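Local structure of dTDP-glucose 4,6-dehydratase (Klebsiella pneumoniae, 5U4Q) at residues F198-N212 and L278-M291. The protein binds NAD and probably catalyses the dehydration of dTDP-glucose to its 4-keto-6-deoxy product. Sequence-based numbering, arbitrary orientation.
Sequences FTKAMLEGKSIDVYN and LEEALGMEAQKNMM
Chi1 of M291 (-53°) sets CG over one face of the Y211 ring. CG sits 3.7 Å from the centroid of the Y211 ring, almost on the normal, a CH-pi contact. SE of this selenomethionine stays above the same ring at longer range, as a Met-aromatic contact. Bends at chi2 and chi3 then bring M291 CE to both Y211 OH and D209 OD2, each at 3.5 Å.

M202, also a selenomethionine, runs straight through chi2 and bends at chi3 (73°). Its CG meets A286 CB at 3.6 Å. Its CE packs against M284 CG, E279 CG and L282 CD1. Nearby, L278 CD1 touches F198 CB at 3.6 Å, near the plane of the F198 ring at its edge.

Strands 208-211 and 288-291 pair in parallel. Four backbone bonds alternate between them: I208 N to Q287 O, N289 N to I208 O, V210 N to N289 O, and M291 N to V210 O. Water 1 extends the ladder, giving a bond to K206 O and accepting one from Q287 N. On one face of the sheet, V210 CG1 packs tightly on M290 CE at 3.5 Å.

E279 OE2 ties helix 271-282 to its following strand. It takes K288 NZ at 2.7 Å on its syn lone pair, a salt bridge, and A286 N at 2.8 Å on the anti side, somewhat out of the carboxylate plane.

Each segment is the end of a helix, a loop and a short strand; helix 194-203 ends in a Schellman motif at G205. The strand pair stands apart from the NAD-binding Rossmann sheet, consistent with the smaller C-terminal, substrate-side region of extended short-chain dehydrogenases. Helix 320-334 packs on T199, L203 and L278, while V210 and K288 rest on M272 and I275 of helix 271-282.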
ATOM      1  N   PHE A 198     -26.160   0.267  15.505  1.00 19.65           N
ATOM      2  CA  PHE A 198     -27.016   0.948  16.503  1.00 21.61           C
ATOM      3  C   PHE A 198     -28.226   0.108  16.910  1.00 23.31           C
ATOM      4  O   PHE A 198     -28.599   0.063  18.085  1.00 23.79           O
ATOM      5  CB  PHE A 198     -27.526   2.300  16.014  1.00 21.92           C
ATOM      6  CG  PHE A 198     -26.459   3.267  15.608  1.00 25.90           C
ATOM      7  CD1 PHE A 198     -25.278   3.403  16.336  1.00 28.81           C
ATOM      8  CD2 PHE A 198     -26.664   4.108  14.510  1.00 27.55           C
ATOM      9  CE1 PHE A 198     -24.303   4.314  15.941  1.00 31.84           C
ATOM     10  CE2 PHE A 198     -25.698   5.031  14.119  1.00 31.68           C
ATOM     11  CZ  PHE A 198     -24.511   5.127  14.833  1.00 31.96           C
ATOM     12  N   THR A 199     -28.861  -0.550  15.943  1.00 20.11           N
ATOM     13  CA  THR A 199     -30.046  -1.345  16.213  1.00 21.08           C
ATOM     14  C   THR A 199     -29.733  -2.514  17.147  1.00 23.67           C
ATOM     15  O   THR A 199     -30.486  -2.782  18.089  1.00 22.97           O
ATOM     16  CB  THR A 199     -30.635  -1.885  14.885  1.00 20.39           C
ATOM     17  OG1 THR A 199     -31.027  -0.792  14.053  1.00 19.63           O
ATOM     18  CG2 THR A 199     -31.824  -2.788  15.135  1.00 21.06           C
ATOM     19  N   LYS A 200     -28.628  -3.198  16.871  0.50 23.62           N
ATOM     20  CA  LYS A 200     -28.177  -4.312  17.693  0.50 26.98           C
ATOM     21  C   LYS A 200     -27.945  -3.818  19.123  0.50 28.60           C
ATOM     22  O   LYS A 200     -28.446  -4.409  20.080  0.50 29.48           O
ATOM     23  CB  LYS A 200     -26.895  -4.913  17.113  0.50 28.84           C
ATOM     24  CG  LYS A 200     -26.473  -6.230  17.743  0.50 31.52           C
ATOM     25  CD  LYS A 200     -25.292  -6.852  17.006  0.50 33.89           C
ATOM     26  CE  LYS A 200     -24.902  -8.195  17.603  0.50 35.60           C
ATOM     27  NZ  LYS A 200     -23.690  -8.754  16.952  0.50 38.88           N
ATOM     28  N   ALA A 201     -27.214  -2.714  19.246  1.00 28.18           N
ATOM     29  CA  ALA A 201     -26.893  -2.120  20.561  1.00 29.25           C
ATOM     30  C   ALA A 201     -28.180  -1.781  21.319  1.00 29.83           C
ATOM     31  O   ALA A 201     -28.329  -2.139  22.499  1.00 34.58           O
ATOM     32  CB  ALA A 201     -26.025  -0.880  20.385  1.00 29.42           C
HETATM   33  N   MSE A 202     -29.116  -1.139  20.628  1.00 27.50           N
HETATM   34  CA  MSE A 202     -30.420  -0.780  21.210  1.00 30.30           C
HETATM   35  C   MSE A 202     -31.208  -1.955  21.690  1.00 33.45           C
HETATM   36  O   MSE A 202     -31.697  -1.948  22.830  1.00 36.48           O
HETATM   37  CB  MSE A 202     -31.289  -0.031  20.211  1.00 28.32           C
HETATM   38  CG  MSE A 202     -30.813   1.397  20.148  1.00 28.96           C
HETATM   39 SE   MSE A 202     -31.670   2.298  18.637  1.00 29.40          SE
HETATM   40  CE  MSE A 202     -33.444   2.476  19.381  1.00 29.21           C
ATOM     41  N   LEU A 203     -31.338  -2.983  20.854  1.00 33.31           N
ATOM     42  CA  LEU A 203     -32.127  -4.170  21.219  1.00 35.14           C
ATOM     43  C   LEU A 203     -31.447  -5.036  22.292  1.00 36.42           C
ATOM     44  O   LEU A 203     -32.121  -5.807  22.968  1.00 36.75           O
ATOM     45  CB  LEU A 203     -32.497  -4.989  19.973  1.00 34.39           C
ATOM     46  CG  LEU A 203     -33.447  -4.268  19.005  1.00 34.73           C
ATOM     47  CD1 LEU A 203     -33.461  -4.938  17.636  1.00 36.54           C
ATOM     48  CD2 LEU A 203     -34.864  -4.175  19.561  1.00 36.90           C
ATOM     49  N   GLU A 204     -30.132  -4.891  22.451  1.00 36.76           N
ATOM     50  CA  GLU A 204     -29.376  -5.594  23.505  1.00 39.57           C
ATOM     51  C   GLU A 204     -29.178  -4.722  24.767  1.00 39.20           C
ATOM     52  O   GLU A 204     -28.500  -5.139  25.705  1.00 39.90           O
ATOM     53  CB  GLU A 204     -28.005  -6.033  22.978  1.00 42.63           C
ATOM     54  CG  GLU A 204     -28.046  -7.096  21.888  1.00 43.59           C
ATOM     55  CD  GLU A 204     -26.692  -7.308  21.219  1.00 49.86           C
ATOM     56  OE1 GLU A 204     -25.726  -6.574  21.543  1.00 45.56           O
ATOM     57  OE2 GLU A 204     -26.591  -8.204  20.353  1.00 55.69           O
ATOM     58  N   GLY A 205     -29.749  -3.513  24.777  1.00 39.00           N
ATOM     59  CA  GLY A 205     -29.631  -2.595  25.921  1.00 36.11           C
ATOM     60  C   GLY A 205     -28.234  -2.024  26.147  1.00 41.21           C
ATOM     61  O   GLY A 205     -27.913  -1.578  27.256  1.00 47.49           O
ATOM     62  N   LYS A 206     -27.400  -2.043  25.107  1.00 37.63           N
ATOM     63  CA  LYS A 206     -26.027  -1.540  25.186  1.00 40.83           C
ATOM     64  C   LYS A 206     -26.002  -0.061  24.850  1.00 43.60           C
ATOM     65  O   LYS A 206     -26.750   0.410  23.989  1.00 45.57           O
ATOM     66  CB  LYS A 206     -25.111  -2.314  24.225  1.00 42.45           C
ATOM     67  CG  LYS A 206     -23.643  -1.902  24.234  1.00 45.47           C
ATOM     68  CD  LYS A 206     -22.860  -2.659  23.163  1.00 51.79           C
ATOM     69  CE  LYS A 206     -21.403  -2.229  23.097  1.00 52.62           C
ATOM     70  NZ  LYS A 206     -20.659  -2.554  24.345  1.00 56.52           N
ATOM     71  N   SER A 207     -25.127   0.673  25.520  1.00 44.25           N
ATOM     72  CA  SER A 207     -25.030   2.102  25.295  1.00 46.04           C
ATOM     73  C   SER A 207     -24.307   2.420  23.989  1.00 45.63           C
ATOM     74  O   SER A 207     -23.362   1.726  23.611  1.00 49.90           O
ATOM     75  CB  SER A 207     -24.304   2.762  26.460  1.00 48.38           C
ATOM     76  OG  SER A 207     -24.978   2.491  27.672  1.00 56.35           O
ATOM     77  N   ILE A 208     -24.783   3.451  23.294  1.00 39.36           N
ATOM     78  CA  ILE A 208     -24.142   3.944  22.092  1.00 36.71           C
ATOM     79  C   ILE A 208     -23.306   5.158  22.474  1.00 40.85           C
ATOM     80  O   ILE A 208     -23.789   6.050  23.193  1.00 34.49           O
ATOM     81  CB  ILE A 208     -25.172   4.397  21.046  1.00 37.71           C
ATOM     82  CG1 ILE A 208     -26.078   3.233  20.644  1.00 35.31           C
ATOM     83  CG2 ILE A 208     -24.471   4.988  19.824  1.00 38.21           C
ATOM     84  CD1 ILE A 208     -27.265   3.675  19.813  1.00 36.85           C
ATOM     85  N   ASP A 209     -22.066   5.210  21.995  1.00 39.26           N
ATOM     86  CA  ASP A 209     -21.213   6.366  22.249  1.00 41.68           C
ATOM     87  C   ASP A 209     -21.661   7.476  21.306  1.00 41.37           C
ATOM     88  O   ASP A 209     -21.838   7.246  20.102  1.00 44.75           O
ATOM     89  CB  ASP A 209     -19.726   6.042  22.039  1.00 43.87           C
ATOM     90  CG  ASP A 209     -19.102   5.299  23.215  1.00 44.89           C
ATOM     91  OD1 ASP A 209     -19.819   4.906  24.164  1.00 45.44           O
ATOM     92  OD2 ASP A 209     -17.864   5.114  23.192  1.00 46.66           O
ATOM     93  N   VAL A 210     -21.863   8.667  21.869  1.00 33.87           N
ATOM     94  CA  VAL A 210     -22.315   9.826  21.120  1.00 31.42           C
ATOM     95  C   VAL A 210     -21.307  10.958  21.276  1.00 31.47           C
ATOM     96  O   VAL A 210     -21.115  11.470  22.377  1.00 31.22           O
ATOM     97  CB  VAL A 210     -23.713  10.280  21.627  1.00 31.11           C
ATOM     98  CG1 VAL A 210     -24.201  11.521  20.872  1.00 34.72           C
ATOM     99  CG2 VAL A 210     -24.716   9.133  21.525  1.00 31.42           C
ATOM    100  N   TYR A 211     -20.671  11.345  20.170  1.00 31.27           N
ATOM    101  CA  TYR A 211     -19.677  12.428  20.140  1.00 35.30           C
ATOM    102  C   TYR A 211     -20.263  13.763  19.700  1.00 33.53           C
ATOM    103  O   TYR A 211     -21.219  13.804  18.927  1.00 32.87           O
ATOM    104  CB  TYR A 211     -18.547  12.074  19.163  1.00 35.98           C
ATOM    105  CG  TYR A 211     -17.717  10.898  19.591  1.00 41.62           C
ATOM    106  CD1 TYR A 211     -18.091   9.595  19.257  1.00 43.15           C
ATOM    107  CD2 TYR A 211     -16.556  11.081  20.339  1.00 42.32           C
ATOM    108  CE1 TYR A 211     -17.328   8.505  19.660  1.00 44.63           C
ATOM    109  CE2 TYR A 211     -15.789  10.005  20.746  1.00 45.64           C
ATOM    110  CZ  TYR A 211     -16.174   8.719  20.402  1.00 45.52           C
ATOM    111  OH  TYR A 211     -15.409   7.655  20.809  1.00 50.92           O
ATOM    112  N   ASN A 212     -19.669  14.855  20.192  1.00 34.58           N
ATOM    113  CA  ASN A 212     -20.033  16.223  19.799  1.00 32.49           C
ATOM    114  C   ASN A 212     -21.553  16.496  19.818  1.00 27.39           C
ATOM    115  O   ASN A 212     -22.117  17.057  18.860  1.00 26.39           O
ATOM    116  CB  ASN A 212     -19.431  16.516  18.405  1.00 37.71           C
ATOM    117  CG  ASN A 212     -19.607  17.972  17.953  1.00 44.47           C
ATOM    118  OD1 ASN A 212     -19.706  18.902  18.763  1.00 49.14           O
ATOM    119  ND2 ASN A 212     -19.635  18.169  16.637  1.00 43.97           N
ATOM    120  N   LEU A 278     -34.294   5.868  14.266  1.00 20.23           N
ATOM    121  CA  LEU A 278     -34.294   4.464  14.710  1.00 20.48           C
ATOM    122  C   LEU A 278     -35.137   4.271  15.947  1.00 22.08           C
ATOM    123  O   LEU A 278     -35.873   3.291  16.057  1.00 20.71           O
ATOM    124  CB  LEU A 278     -32.890   3.953  15.018  1.00 23.60           C
ATOM    125  CG  LEU A 278     -32.083   3.332  13.910  1.00 24.93           C
ATOM    126  CD1 LEU A 278     -30.708   3.002  14.456  1.00 25.95           C
ATOM    127  CD2 LEU A 278     -32.753   2.067  13.368  1.00 22.42           C
ATOM    128  N   GLU A 279     -35.021   5.202  16.889  1.00 20.89           N
ATOM    129  CA  GLU A 279     -35.810   5.115  18.130  1.00 23.78           C
ATOM    130  C   GLU A 279     -37.309   5.076  17.842  1.00 25.31           C
ATOM    131  O   GLU A 279     -38.043   4.267  18.426  1.00 25.70           O
ATOM    132  CB  GLU A 279     -35.439   6.267  19.054  1.00 23.68           C
ATOM    133  CG  GLU A 279     -34.088   6.094  19.726  1.00 23.27           C
ATOM    134  CD  GLU A 279     -33.684   7.294  20.564  1.00 25.61           C
ATOM    135  OE1 GLU A 279     -34.149   8.422  20.264  1.00 31.88           O
ATOM    136  OE2 GLU A 279     -32.905   7.094  21.513  1.00 29.37           O
ATOM    137  N   GLU A 280     -37.748   5.917  16.915  1.00 25.74           N
ATOM    138  CA  GLU A 280     -39.142   5.975  16.509  1.00 27.18           C
ATOM    139  C   GLU A 280     -39.571   4.679  15.832  1.00 27.20           C
ATOM    140  O   GLU A 280     -40.660   4.170  16.094  1.00 29.67           O
ATOM    141  CB  GLU A 280     -39.368   7.130  15.540  1.00 31.13           C
ATOM    142  CG  GLU A 280     -40.821   7.292  15.095  1.00 37.98           C
ATOM    143  CD  GLU A 280     -40.994   8.306  13.979  1.00 45.79           C
ATOM    144  OE1 GLU A 280     -41.928   9.132  14.082  1.00 56.28           O
ATOM    145  OE2 GLU A 280     -40.205   8.279  12.998  1.00 42.97           O
ATOM    146  N   ALA A 281     -38.724   4.162  14.944  1.00 24.89           N
ATOM    147  CA  ALA A 281     -39.055   2.951  14.194  1.00 23.22           C
ATOM    148  C   ALA A 281     -39.115   1.712  15.066  1.00 24.87           C
ATOM    149  O   ALA A 281     -39.923   0.824  14.826  1.00 24.07           O
ATOM    150  CB  ALA A 281     -38.056   2.730  13.050  1.00 23.90           C
ATOM    151  N   LEU A 282     -38.233   1.653  16.051  1.00 23.07           N
ATOM    152  CA  LEU A 282     -38.151   0.502  16.965  1.00 26.03           C
ATOM    153  C   LEU A 282     -39.018   0.654  18.203  1.00 30.08           C
ATOM    154  O   LEU A 282     -39.168  -0.312  18.975  1.00 33.83           O
ATOM    155  CB  LEU A 282     -36.692   0.259  17.368  1.00 25.97           C
ATOM    156  CG  LEU A 282     -35.765  -0.128  16.212  1.00 24.92           C
ATOM    157  CD1 LEU A 282     -34.320  -0.098  16.661  1.00 27.83           C
ATOM    158  CD2 LEU A 282     -36.129  -1.501  15.654  1.00 26.56           C
ATOM    159  N   GLY A 283     -39.567   1.853  18.403  1.00 31.65           N
ATOM    160  CA  GLY A 283     -40.462   2.132  19.527  1.00 35.27           C
ATOM    161  C   GLY A 283     -39.806   2.133  20.889  1.00 37.18           C
ATOM    162  O   GLY A 283     -40.466   1.856  21.896  1.00 41.03           O
HETATM  163  N   MSE A 284     -38.514   2.448  20.931  1.00 36.19           N
HETATM  164  CA  MSE A 284     -37.774   2.494  22.185  1.00 38.98           C
HETATM  165  C   MSE A 284     -36.744   3.587  22.179  1.00 40.87           C
HETATM  166  O   MSE A 284     -36.467   4.180  21.138  1.00 43.28           O
HETATM  167  CB  MSE A 284     -37.110   1.150  22.409  1.00 42.54           C
HETATM  168  CG  MSE A 284     -35.982   0.886  21.413  1.00 45.71           C
HETATM  169 SE   MSE A 284     -35.333  -0.941  21.691  1.00 57.73          SE
HETATM  170  CE  MSE A 284     -34.518  -0.697  23.467  1.00 52.37           C
ATOM    171  N   GLU A 285     -36.168   3.856  23.348  0.50 39.89           N
ATOM    172  CA  GLU A 285     -35.156   4.895  23.499  0.50 39.19           C
ATOM    173  C   GLU A 285     -33.785   4.255  23.712  0.50 37.54           C
ATOM    174  O   GLU A 285     -33.637   3.350  24.531  0.50 41.65           O
ATOM    175  CB  GLU A 285     -35.538   5.826  24.655  0.50 41.57           C
ATOM    176  CG  GLU A 285     -36.856   6.551  24.410  0.50 41.97           C
ATOM    177  CD  GLU A 285     -37.303   7.417  25.574  0.50 43.66           C
ATOM    178  OE1 GLU A 285     -36.865   7.167  26.719  0.50 44.04           O
ATOM    179  OE2 GLU A 285     -38.113   8.344  25.340  0.50 44.62           O
ATOM    180  N   ALA A 286     -32.794   4.729  22.962  1.00 35.21           N
ATOM    181  CA  ALA A 286     -31.441   4.201  23.031  1.00 33.26           C
ATOM    182  C   ALA A 286     -30.705   4.743  24.253  1.00 34.93           C
ATOM    183  O   ALA A 286     -30.895   5.903  24.631  1.00 32.09           O
ATOM    184  CB  ALA A 286     -30.671   4.574  21.775  1.00 31.79           C
ATOM    185  N   GLN A 287     -29.882   3.887  24.865  1.00 35.19           N
ATOM    186  CA  GLN A 287     -28.995   4.278  25.956  1.00 34.09           C
ATOM    187  C   GLN A 287     -27.811   4.972  25.311  1.00 32.63           C
ATOM    188  O   GLN A 287     -27.228   4.444  24.361  1.00 34.33           O
ATOM    189  CB  GLN A 287     -28.493   3.049  26.718  1.00 40.03           C
ATOM    190  CG  GLN A 287     -29.576   2.297  27.476  1.00 44.78           C
ATOM    191  CD  GLN A 287     -29.959   2.980  28.769  1.00 49.69           C
ATOM    192  OE1 GLN A 287     -31.109   3.385  28.954  1.00 55.18           O
ATOM    193  NE2 GLN A 287     -28.991   3.131  29.669  1.00 53.43           N
ATOM    194  N   LYS A 288     -27.441   6.144  25.817  1.00 28.04           N
ATOM    195  CA  LYS A 288     -26.362   6.923  25.243  1.00 27.65           C
ATOM    196  C   LYS A 288     -25.287   7.276  26.260  1.00 29.30           C
ATOM    197  O   LYS A 288     -25.594   7.538  27.435  1.00 31.97           O
ATOM    198  CB  LYS A 288     -26.932   8.216  24.637  1.00 27.91           C
ATOM    199  CG  LYS A 288     -28.079   7.982  23.671  1.00 28.64           C
ATOM    200  CD  LYS A 288     -28.744   9.276  23.230  1.00 27.23           C
ATOM    201  CE  LYS A 288     -29.963   8.993  22.374  1.00 27.21           C
ATOM    202  NZ  LYS A 288     -31.122   8.406  23.111  1.00 29.40           N
ATOM    203  N   ASN A 289     -24.032   7.256  25.812  1.00 30.87           N
ATOM    204  CA  ASN A 289     -22.880   7.711  26.598  1.00 34.40           C
ATOM    205  C   ASN A 289     -22.344   8.949  25.878  1.00 31.02           C
ATOM    206  O   ASN A 289     -21.897   8.866  24.736  1.00 29.19           O
ATOM    207  CB  ASN A 289     -21.758   6.668  26.645  1.00 39.81           C
ATOM    208  CG  ASN A 289     -22.188   5.349  27.236  1.00 46.58           C
ATOM    209  OD1 ASN A 289     -21.658   4.304  26.857  1.00 55.58           O
ATOM    210  ND2 ASN A 289     -23.145   5.375  28.163  1.00 50.31           N
HETATM  211  N   MSE A 290     -22.383  10.104  26.532  1.00 31.14           N
HETATM  212  CA  MSE A 290     -21.921  11.335  25.898  1.00 32.10           C
HETATM  213  C   MSE A 290     -20.432  11.440  26.059  1.00 38.12           C
HETATM  214  O   MSE A 290     -19.910  11.418  27.182  1.00 42.37           O
HETATM  215  CB  MSE A 290     -22.601  12.558  26.506  1.00 33.81           C
HETATM  216  CG  MSE A 290     -24.113  12.425  26.634  1.00 32.70           C
HETATM  217 SE   MSE A 290     -24.984  11.923  24.942  1.00 32.66          SE
HETATM  218  CE  MSE A 290     -24.311  13.383  23.815  1.00 33.45           C
HETATM  219  N   MSE A 291     -19.735  11.550  24.936  1.00 38.22           N
HETATM  220  CA  MSE A 291     -18.273  11.617  24.932  1.00 41.44           C
HETATM  221  C   MSE A 291     -17.877  13.065  25.026  1.00 43.60           C
HETATM  222  O   MSE A 291     -18.354  13.883  24.232  1.00 44.66           O
HETATM  223  CB  MSE A 291     -17.745  10.982  23.646  1.00 43.46           C
HETATM  224  CG  MSE A 291     -18.287   9.569  23.416  1.00 45.88           C
HETATM  225 SE   MSE A 291     -17.821   8.386  24.922  1.00 57.81          SE
HETATM  226  CE  MSE A 291     -16.035   7.826  24.295  1.00 55.29           C
TER
HETATM  227  O   HOH W   1     -29.211   1.360  23.873  1.00 41.41           O
HETATM  228  O   HOH W   2     -21.291  14.641  23.000  1.00 38.03           O
HETATM  229  O   HOH W   3     -17.405  14.301  21.709  1.00 36.27           O